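Local coordinates for extracellular solute-binding protein family 1 (Pseudothermotoga lettingae, PDB 5CI5), which probably serves as the sugar-binding component of an ABC transporter, holding alpha-D-tagatopyranose in its pocket, at residues A[23-33]-A[77-85]; A[130-139]-A[296-304]. All blocks are in the same frame, centred on the assembly; numbering follows the deposited sequence.

Contact 1: A[23-33]-A[77-85]; sequences KTLTIWIGGQV and KGPDLAFAD. With T6T (alpha-D-tagatopyranose), chain C.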
# COMPACT_ATOMS: atom_id res chain seq x y z
N LYS A 23 -7.51 28.49 14.58
CA LYS A 23 -6.62 27.67 13.76
C LYS A 23 -7.33 27.31 12.47
O LYS A 23 -8.47 26.84 12.49
CB LYS A 23 -6.20 26.40 14.52
CG LYS A 23 -5.30 25.44 13.72
CD LYS A 23 -5.17 24.09 14.43
CE LYS A 23 -4.42 23.07 13.57
NZ LYS A 23 -4.50 21.70 14.18
N THR A 24 -6.67 27.56 11.34
CA THR A 24 -7.24 27.21 10.04
C THR A 24 -7.37 25.70 9.96
O THR A 24 -6.48 24.99 10.42
CB THR A 24 -6.36 27.70 8.88
OG1 THR A 24 -6.16 29.12 8.98
CG2 THR A 24 -7.00 27.37 7.54
N LEU A 25 -8.46 25.20 9.36
CA LEU A 25 -8.58 23.75 9.17
C LEU A 25 -7.37 23.24 8.40
O LEU A 25 -7.06 23.73 7.32
CB LEU A 25 -9.87 23.39 8.44
CG LEU A 25 -10.25 21.92 8.38
CD1 LEU A 25 -10.51 21.35 9.78
CD2 LEU A 25 -11.47 21.72 7.50
N THR A 26 -6.68 22.25 8.96
CA THR A 26 -5.45 21.75 8.36
C THR A 26 -5.62 20.29 7.99
O THR A 26 -6.00 19.48 8.86
CB THR A 26 -4.26 21.90 9.33
OG1 THR A 26 -4.09 23.29 9.67
CG2 THR A 26 -2.95 21.40 8.73
N ILE A 27 -5.31 19.94 6.73
CA ILE A 27 -5.28 18.55 6.29
C ILE A 27 -3.86 18.13 5.90
O ILE A 27 -3.17 18.85 5.21
CB ILE A 27 -6.27 18.28 5.12
CG1 ILE A 27 -6.30 16.79 4.74
CG2 ILE A 27 -5.97 19.13 3.88
CD1 ILE A 27 -7.37 16.40 3.71
N TRP A 28 -3.45 16.96 6.37
CA TRP A 28 -2.19 16.35 5.96
C TRP A 28 -2.48 15.18 5.05
O TRP A 28 -3.16 14.24 5.46
CB TRP A 28 -1.39 15.87 7.16
CG TRP A 28 -0.77 16.98 7.91
CD1 TRP A 28 -0.98 18.33 7.74
CD2 TRP A 28 0.21 16.86 8.95
NE1 TRP A 28 -0.19 19.05 8.62
CE2 TRP A 28 0.55 18.17 9.37
CE3 TRP A 28 0.84 15.77 9.56
CZ2 TRP A 28 1.48 18.41 10.38
CZ3 TRP A 28 1.77 16.02 10.56
CH2 TRP A 28 2.08 17.32 10.95
N ILE A 29 -1.93 15.24 3.84
CA ILE A 29 -2.10 14.19 2.84
C ILE A 29 -0.75 13.54 2.65
O ILE A 29 0.24 14.20 2.37
CB ILE A 29 -2.63 14.75 1.52
CG1 ILE A 29 -3.92 15.52 1.77
CG2 ILE A 29 -2.86 13.63 0.50
CD1 ILE A 29 -4.42 16.34 0.61
N GLY A 30 -0.74 12.22 2.83
CA GLY A 30 0.49 11.47 2.82
C GLY A 30 0.45 10.23 1.95
O GLY A 30 -0.60 9.66 1.69
N GLY A 31 1.63 9.84 1.49
CA GLY A 31 1.78 8.64 0.70
C GLY A 31 1.91 8.99 -0.75
O GLY A 31 2.00 10.16 -1.14
N GLN A 32 1.91 7.97 -1.60
CA GLN A 32 2.15 8.19 -3.01
C GLN A 32 1.09 9.09 -3.67
O GLN A 32 1.42 9.79 -4.62
CB GLN A 32 2.22 6.84 -3.73
CG GLN A 32 3.30 5.93 -3.24
CD GLN A 32 2.86 4.95 -2.19
OE1 GLN A 32 1.90 5.17 -1.41
NE2 GLN A 32 3.56 3.82 -2.13
N VAL A 33 -0.14 9.11 -3.16
CA VAL A 33 -1.21 9.88 -3.78
C VAL A 33 -0.99 11.39 -3.57
O VAL A 33 -1.59 12.21 -4.23
CB VAL A 33 -2.61 9.43 -3.23
CG1 VAL A 33 -2.97 10.13 -1.95
CG2 VAL A 33 -3.69 9.67 -4.26
N LYS A 77 -0.04 18.44 18.23
CA LYS A 77 -0.05 19.51 17.24
C LYS A 77 -0.21 18.99 15.79
O LYS A 77 -0.30 17.80 15.56
CB LYS A 77 1.24 20.31 17.34
CG LYS A 77 1.55 20.84 18.72
CD LYS A 77 0.47 21.80 19.20
CE LYS A 77 0.85 22.39 20.56
NZ LYS A 77 -0.16 23.36 21.02
N GLY A 78 -0.27 19.91 14.83
CA GLY A 78 -0.29 19.55 13.42
C GLY A 78 -1.67 19.55 12.77
O GLY A 78 -2.29 20.62 12.66
N PRO A 79 -2.17 18.37 12.33
CA PRO A 79 -3.38 18.42 11.51
C PRO A 79 -4.71 18.28 12.27
O PRO A 79 -4.77 17.72 13.38
CB PRO A 79 -3.19 17.21 10.59
CG PRO A 79 -2.54 16.25 11.47
CD PRO A 79 -1.58 17.02 12.33
N ASP A 80 -5.77 18.79 11.66
CA ASP A 80 -7.14 18.52 12.08
C ASP A 80 -7.69 17.27 11.40
O ASP A 80 -8.56 16.60 11.95
CB ASP A 80 -8.02 19.71 11.77
CG ASP A 80 -7.51 20.97 12.42
OD1 ASP A 80 -7.31 20.93 13.64
OD2 ASP A 80 -7.28 21.98 11.72
N LEU A 81 -7.21 16.99 10.18
CA LEU A 81 -7.57 15.80 9.42
C LEU A 81 -6.29 15.26 8.80
O LEU A 81 -5.52 16.03 8.25
CB LEU A 81 -8.60 16.12 8.33
CG LEU A 81 -9.28 14.92 7.67
CD1 LEU A 81 -10.14 14.14 8.62
CD2 LEU A 81 -10.10 15.41 6.46
N ALA A 82 -6.04 13.96 8.94
CA ALA A 82 -4.76 13.37 8.48
C ALA A 82 -5.00 12.06 7.78
O ALA A 82 -5.83 11.27 8.19
CB ALA A 82 -3.79 13.11 9.66
N PHE A 83 -4.24 11.85 6.71
CA PHE A 83 -4.11 10.55 6.11
C PHE A 83 -3.43 9.59 7.09
O PHE A 83 -2.46 9.96 7.74
CB PHE A 83 -3.28 10.64 4.83
CG PHE A 83 -4.11 10.79 3.58
CD1 PHE A 83 -5.04 11.82 3.43
CD2 PHE A 83 -3.95 9.88 2.53
CE1 PHE A 83 -5.80 11.92 2.29
CE2 PHE A 83 -4.71 9.98 1.40
CZ PHE A 83 -5.64 10.99 1.26
N ALA A 84 -3.93 8.37 7.16
CA ALA A 84 -3.32 7.32 7.98
C ALA A 84 -3.44 6.01 7.20
O ALA A 84 -4.51 5.68 6.66
CB ALA A 84 -3.96 7.21 9.35
N ASP A 85 -2.35 5.28 7.13
CA ASP A 85 -2.28 4.01 6.39
C ASP A 85 -3.26 2.97 6.97
O ASP A 85 -3.33 2.77 8.17
CB ASP A 85 -0.83 3.51 6.42
CG ASP A 85 -0.50 2.53 5.34
OD1 ASP A 85 -1.35 1.66 5.00
OD2 ASP A 85 0.63 2.64 4.81
O3 T6T C . -1.10 0.27 -0.16
C3 T6T C . -0.86 1.57 0.35
C4 T6T C . -0.42 1.45 1.81
O4 T6T C . -1.39 0.69 2.55
C5 T6T C . 0.93 0.78 1.83
O5 T6T C . 1.40 0.65 3.18
C6 T6T C . 1.93 1.57 0.99
O6 T6T C . 1.45 1.63 -0.36
C2 T6T C . 0.17 2.26 -0.48
O2 T6T C . 0.28 3.63 -0.07
C1 T6T C . -0.20 2.23 -1.98
O1 T6T C . -1.45 2.75 -2.25
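Pro-79 lies flat over the indole of Trp-28, its CD 3.6 Å from the centroid of the six-membered ring and almost on the ring normal, while its CB reaches back over the five-membered ring to CG of Trp-28 at 3.6 Å. The two side chains cross at about a right angle. With CG of Trp-28 anti to its own carbonyl carbon (chi1 -74°), the indole stands out from the sheet beside Gly-78 and Pro-79. Further along, the Phe-83 ring lies against the backbone of Ile-29 and Gly-30. CG2 of Ile-29 sits over the centre of that ring, 3.9 Å from the centroid, and CG1 of Val-33 approaches CE2. Strands 25-30 and 81-85 run parallel here as neighbours in the core sheet of an SBP_bac_1 binding-protein lobe, linked by a route that includes helix 62-75. Trp-28 N bonds to Leu-81 O, and Phe-83 N to Trp-28 O. Ahead of them, Thr-26 O accepts both Asp-80 N and Leu-81 N. The Asp-80 carboxylate is gripped at both oxygens: OD2 takes the Thr-26 amide at 2.8 Å from the anti side, whereas the extended Lys-23 chain brings NZ to OD1 at 3.0 Å, from above the carboxylate plane, in a salt bridge. Lys-23 NZ also bonds to Gly-78 O, and Ser-309 and Asn-311 add further bonds to the carboxylate. At the C-terminal ends of the two segments, OE1 of Gln-32 accepts the sugar hydroxyl O2 at 2.6 Å, and Asp-85 receives O4 on OD1 (2.6 Å) and O5 on OD2.

Contact 2: A[130-139]-A[296-304]; sequences YGLPWYTDCR and SVLGGWALV. With T6T (alpha-D-tagatopyranose), chain C.
A classic beta bulge interrupts the pairing where Trp-134 and Tyr-135 both face Trp-301: Trp-301 O takes a hydrogen bond from Trp-134 N at 2.9 Å and only a weak one from Tyr-135 N. The extra residue shifts the antiparallel register by one. Trp-134 sends its indole away from the partner strand, touching Leu-303 through CB and CD1, and bonds by NE1 to Leu-322. Tyr-135 and Trp-301, by contrast, lie side by side and point the same way, their planes at 45° and CZ of Tyr-135 3.3 Å from CD1 of Trp-301. Both present ring edges to the tagatose: Trp-301 NE1 donates to O2 at 2.8 Å, and Tyr-135 OH lies 2.6 Å from O1. Asp-137, its CG wedged between backbone N and carbonyl carbon (chi1 63°), swings over Gly-299 and accepts the sugar hydroxyls O1 and O3 on OD2. Its OD1 accepts a hydrogen bond from a water that also donates to Val-297 O and accepts from Arg-139 NH1, a second-shell bridge that ties the acid to the guanidinium. That group meets O3 edge-on through NH1 at 2.8 Å, while NH2 reaches O6 in a nearly straight bond (171°) and pairs with Glu-247. Gly-300 N donates to O4, so backbone as well as side chains reads the sugar. On the face of Thr-136 and Cys-138, away from Tyr-135 and Asp-137, Thr-136 OG1 donates to Gly-299 O at 2.8 Å, nearly in line with the carbonyl. Such a dense set of polar groups beside aromatic rings is characteristic of the sugar pocket of a periplasmic-type binding protein.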
# COMPACT_ATOMS: atom_id res chain seq x y z
N TYR A 130 -12.13 4.51 14.11
CA TYR A 130 -11.35 5.72 14.30
C TYR A 130 -10.80 6.31 13.01
O TYR A 130 -9.95 7.21 13.04
CB TYR A 130 -10.17 5.42 15.23
CG TYR A 130 -10.54 5.30 16.70
CD1 TYR A 130 -10.78 4.06 17.28
CD2 TYR A 130 -10.66 6.42 17.51
CE1 TYR A 130 -11.11 3.93 18.61
CE2 TYR A 130 -10.99 6.31 18.84
CZ TYR A 130 -11.21 5.06 19.39
OH TYR A 130 -11.53 4.96 20.73
N GLY A 131 -11.25 5.79 11.86
CA GLY A 131 -10.89 6.36 10.59
C GLY A 131 -11.92 6.11 9.51
O GLY A 131 -12.75 5.18 9.61
N LEU A 132 -11.88 6.94 8.48
CA LEU A 132 -12.77 6.80 7.32
C LEU A 132 -11.91 6.41 6.12
O LEU A 132 -11.17 7.25 5.62
CB LEU A 132 -13.51 8.11 7.03
CG LEU A 132 -14.35 8.12 5.74
CD1 LEU A 132 -15.24 6.87 5.63
CD2 LEU A 132 -15.15 9.40 5.69
N PRO A 133 -11.98 5.14 5.68
CA PRO A 133 -11.18 4.75 4.50
C PRO A 133 -11.52 5.65 3.31
O PRO A 133 -12.69 5.77 2.96
CB PRO A 133 -11.61 3.29 4.27
CG PRO A 133 -11.99 2.82 5.63
CD PRO A 133 -12.73 4.00 6.23
N TRP A 134 -10.50 6.24 2.70
CA TRP A 134 -10.68 7.16 1.57
C TRP A 134 -10.28 6.52 0.22
O TRP A 134 -11.02 6.64 -0.75
CB TRP A 134 -9.88 8.45 1.80
CG TRP A 134 -10.13 9.42 0.69
CD1 TRP A 134 -11.26 10.21 0.55
CD2 TRP A 134 -9.33 9.66 -0.47
NE1 TRP A 134 -11.17 10.95 -0.62
CE2 TRP A 134 -10.00 10.63 -1.25
CE3 TRP A 134 -8.09 9.19 -0.91
CZ2 TRP A 134 -9.49 11.11 -2.47
CZ3 TRP A 134 -7.57 9.67 -2.12
CH2 TRP A 134 -8.28 10.63 -2.88
N TYR A 135 -9.10 5.90 0.13
CA TYR A 135 -8.82 5.04 -1.01
C TYR A 135 -8.26 3.72 -0.54
O TYR A 135 -7.78 3.60 0.58
CB TYR A 135 -7.88 5.70 -2.03
CG TYR A 135 -6.37 5.53 -1.91
CD1 TYR A 135 -5.75 4.33 -2.24
CD2 TYR A 135 -5.56 6.60 -1.57
CE1 TYR A 135 -4.37 4.20 -2.20
CE2 TYR A 135 -4.17 6.49 -1.54
CZ TYR A 135 -3.59 5.29 -1.86
OH TYR A 135 -2.20 5.24 -1.83
N THR A 136 -8.43 2.72 -1.39
CA THR A 136 -7.92 1.40 -1.09
C THR A 136 -7.24 0.81 -2.33
O THR A 136 -7.13 1.46 -3.39
CB THR A 136 -9.06 0.50 -0.57
OG1 THR A 136 -8.53 -0.73 -0.05
CG2 THR A 136 -10.14 0.21 -1.63
N ASP A 137 -6.73 -0.40 -2.15
CA ASP A 137 -5.99 -1.10 -3.17
C ASP A 137 -5.77 -2.54 -2.74
O ASP A 137 -6.07 -2.92 -1.61
CB ASP A 137 -4.63 -0.41 -3.44
CG ASP A 137 -3.69 -0.41 -2.20
OD1 ASP A 137 -3.46 -1.49 -1.64
OD2 ASP A 137 -3.20 0.69 -1.80
N CYS A 138 -5.25 -3.35 -3.67
CA CYS A 138 -4.62 -4.61 -3.28
C CYS A 138 -3.39 -4.73 -4.15
O CYS A 138 -3.24 -4.01 -5.15
CB CYS A 138 -5.57 -5.81 -3.43
SG CYS A 138 -6.13 -6.17 -5.08
N ARG A 139 -2.48 -5.60 -3.74
CA ARG A 139 -1.20 -5.70 -4.44
C ARG A 139 -1.15 -6.85 -5.41
O ARG A 139 -1.66 -7.95 -5.15
CB ARG A 139 -0.05 -5.78 -3.43
CG ARG A 139 0.53 -4.41 -3.12
CD ARG A 139 1.48 -4.36 -1.94
NE ARG A 139 2.22 -3.09 -1.96
CZ ARG A 139 1.75 -1.93 -1.52
NH1 ARG A 139 0.55 -1.86 -0.97
NH2 ARG A 139 2.51 -0.83 -1.62
N SER A 296 -2.64 -11.84 -2.18
CA SER A 296 -2.60 -10.41 -2.34
C SER A 296 -2.67 -9.83 -0.95
O SER A 296 -3.19 -10.48 -0.03
CB SER A 296 -3.75 -9.92 -3.22
OG SER A 296 -3.73 -8.51 -3.40
N VAL A 297 -2.13 -8.63 -0.78
CA VAL A 297 -2.20 -7.89 0.48
C VAL A 297 -3.03 -6.61 0.26
O VAL A 297 -2.89 -5.93 -0.77
CB VAL A 297 -0.79 -7.52 1.04
CG1 VAL A 297 -0.88 -6.72 2.32
CG2 VAL A 297 0.03 -8.80 1.27
N LEU A 298 -3.88 -6.31 1.24
CA LEU A 298 -4.78 -5.18 1.26
C LEU A 298 -4.03 -3.90 1.69
O LEU A 298 -3.18 -3.94 2.60
CB LEU A 298 -5.90 -5.46 2.26
CG LEU A 298 -7.00 -4.44 2.48
CD1 LEU A 298 -7.82 -4.29 1.21
CD2 LEU A 298 -7.89 -4.91 3.64
N GLY A 299 -4.36 -2.78 1.06
CA GLY A 299 -3.82 -1.50 1.47
C GLY A 299 -4.74 -0.33 1.22
O GLY A 299 -5.90 -0.48 0.81
N GLY A 300 -4.22 0.87 1.51
CA GLY A 300 -4.96 2.09 1.31
C GLY A 300 -4.71 3.09 2.43
O GLY A 300 -3.78 2.92 3.25
N TRP A 301 -5.54 4.14 2.46
CA TRP A 301 -5.42 5.22 3.43
C TRP A 301 -6.79 5.62 3.96
O TRP A 301 -7.76 5.63 3.21
CB TRP A 301 -4.74 6.45 2.82
CG TRP A 301 -3.34 6.11 2.45
CD1 TRP A 301 -2.94 5.43 1.34
CD2 TRP A 301 -2.16 6.36 3.22
NE1 TRP A 301 -1.58 5.22 1.38
CE2 TRP A 301 -1.09 5.79 2.52
CE3 TRP A 301 -1.91 6.99 4.45
CZ2 TRP A 301 0.23 5.86 2.98
CZ3 TRP A 301 -0.61 7.05 4.90
CH2 TRP A 301 0.44 6.47 4.18
N ALA A 302 -6.84 5.93 5.26
CA ALA A 302 -8.01 6.48 5.93
C ALA A 302 -7.77 7.93 6.32
O ALA A 302 -6.63 8.37 6.43
CB ALA A 302 -8.35 5.67 7.19
N LEU A 303 -8.86 8.64 6.51
CA LEU A 303 -8.87 9.97 7.07
C LEU A 303 -9.16 9.86 8.57
O LEU A 303 -10.13 9.22 8.97
CB LEU A 303 -9.90 10.87 6.40
CG LEU A 303 -9.78 10.94 4.89
CD1 LEU A 303 -11.00 11.63 4.29
CD2 LEU A 303 -8.52 11.66 4.50
N VAL A 304 -8.30 10.46 9.39
CA VAL A 304 -8.45 10.42 10.85
C VAL A 304 -8.43 11.84 11.41
O VAL A 304 -7.88 12.74 10.80
CB VAL A 304 -7.36 9.57 11.56
CG1 VAL A 304 -7.32 8.18 10.94
CG2 VAL A 304 -5.99 10.23 11.51
O3 T6T C . -1.10 0.27 -0.16
C3 T6T C . -0.86 1.57 0.35
C4 T6T C . -0.42 1.45 1.81
O4 T6T C . -1.39 0.69 2.55
C5 T6T C . 0.93 0.78 1.83
O5 T6T C . 1.40 0.65 3.18
C6 T6T C . 1.93 1.57 0.99
O6 T6T C . 1.45 1.63 -0.36
C2 T6T C . 0.17 2.26 -0.48
O2 T6T C . 0.28 3.63 -0.07
C1 T6T C . -0.20 2.23 -1.98
O1 T6T C . -1.45 2.75 -2.25
O HOH W 1 -1.77 -3.45 -0.84

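Both contacts are buried and belong to one mixed sheet, in which strand 81-85 of contact 1 lies beside strand 298-304 of contact 2. Ala-82 O and Ala-84 O probably accept hydrogen bonds from Val-304 N and Ala-302 N, and Leu-303 packs on Leu-81 and Phe-83. Contact 1 is a parallel pair whose N-terminal end pairs a partly exposed Lys-23 with a buried Asp-80; the sugar is met by Gln-32 and Asp-85, near the C-terminal ends of its segments. Contact 2, antiparallel and bulged, lies nearer the centre of the molecule (about 8 Å against 18 Å, between centres) and devotes much of its length to the ligand. Together they grip the sugar: carboxylate and amide oxygens from one, and aromatic, guanidinium, acidic and backbone groups from the other.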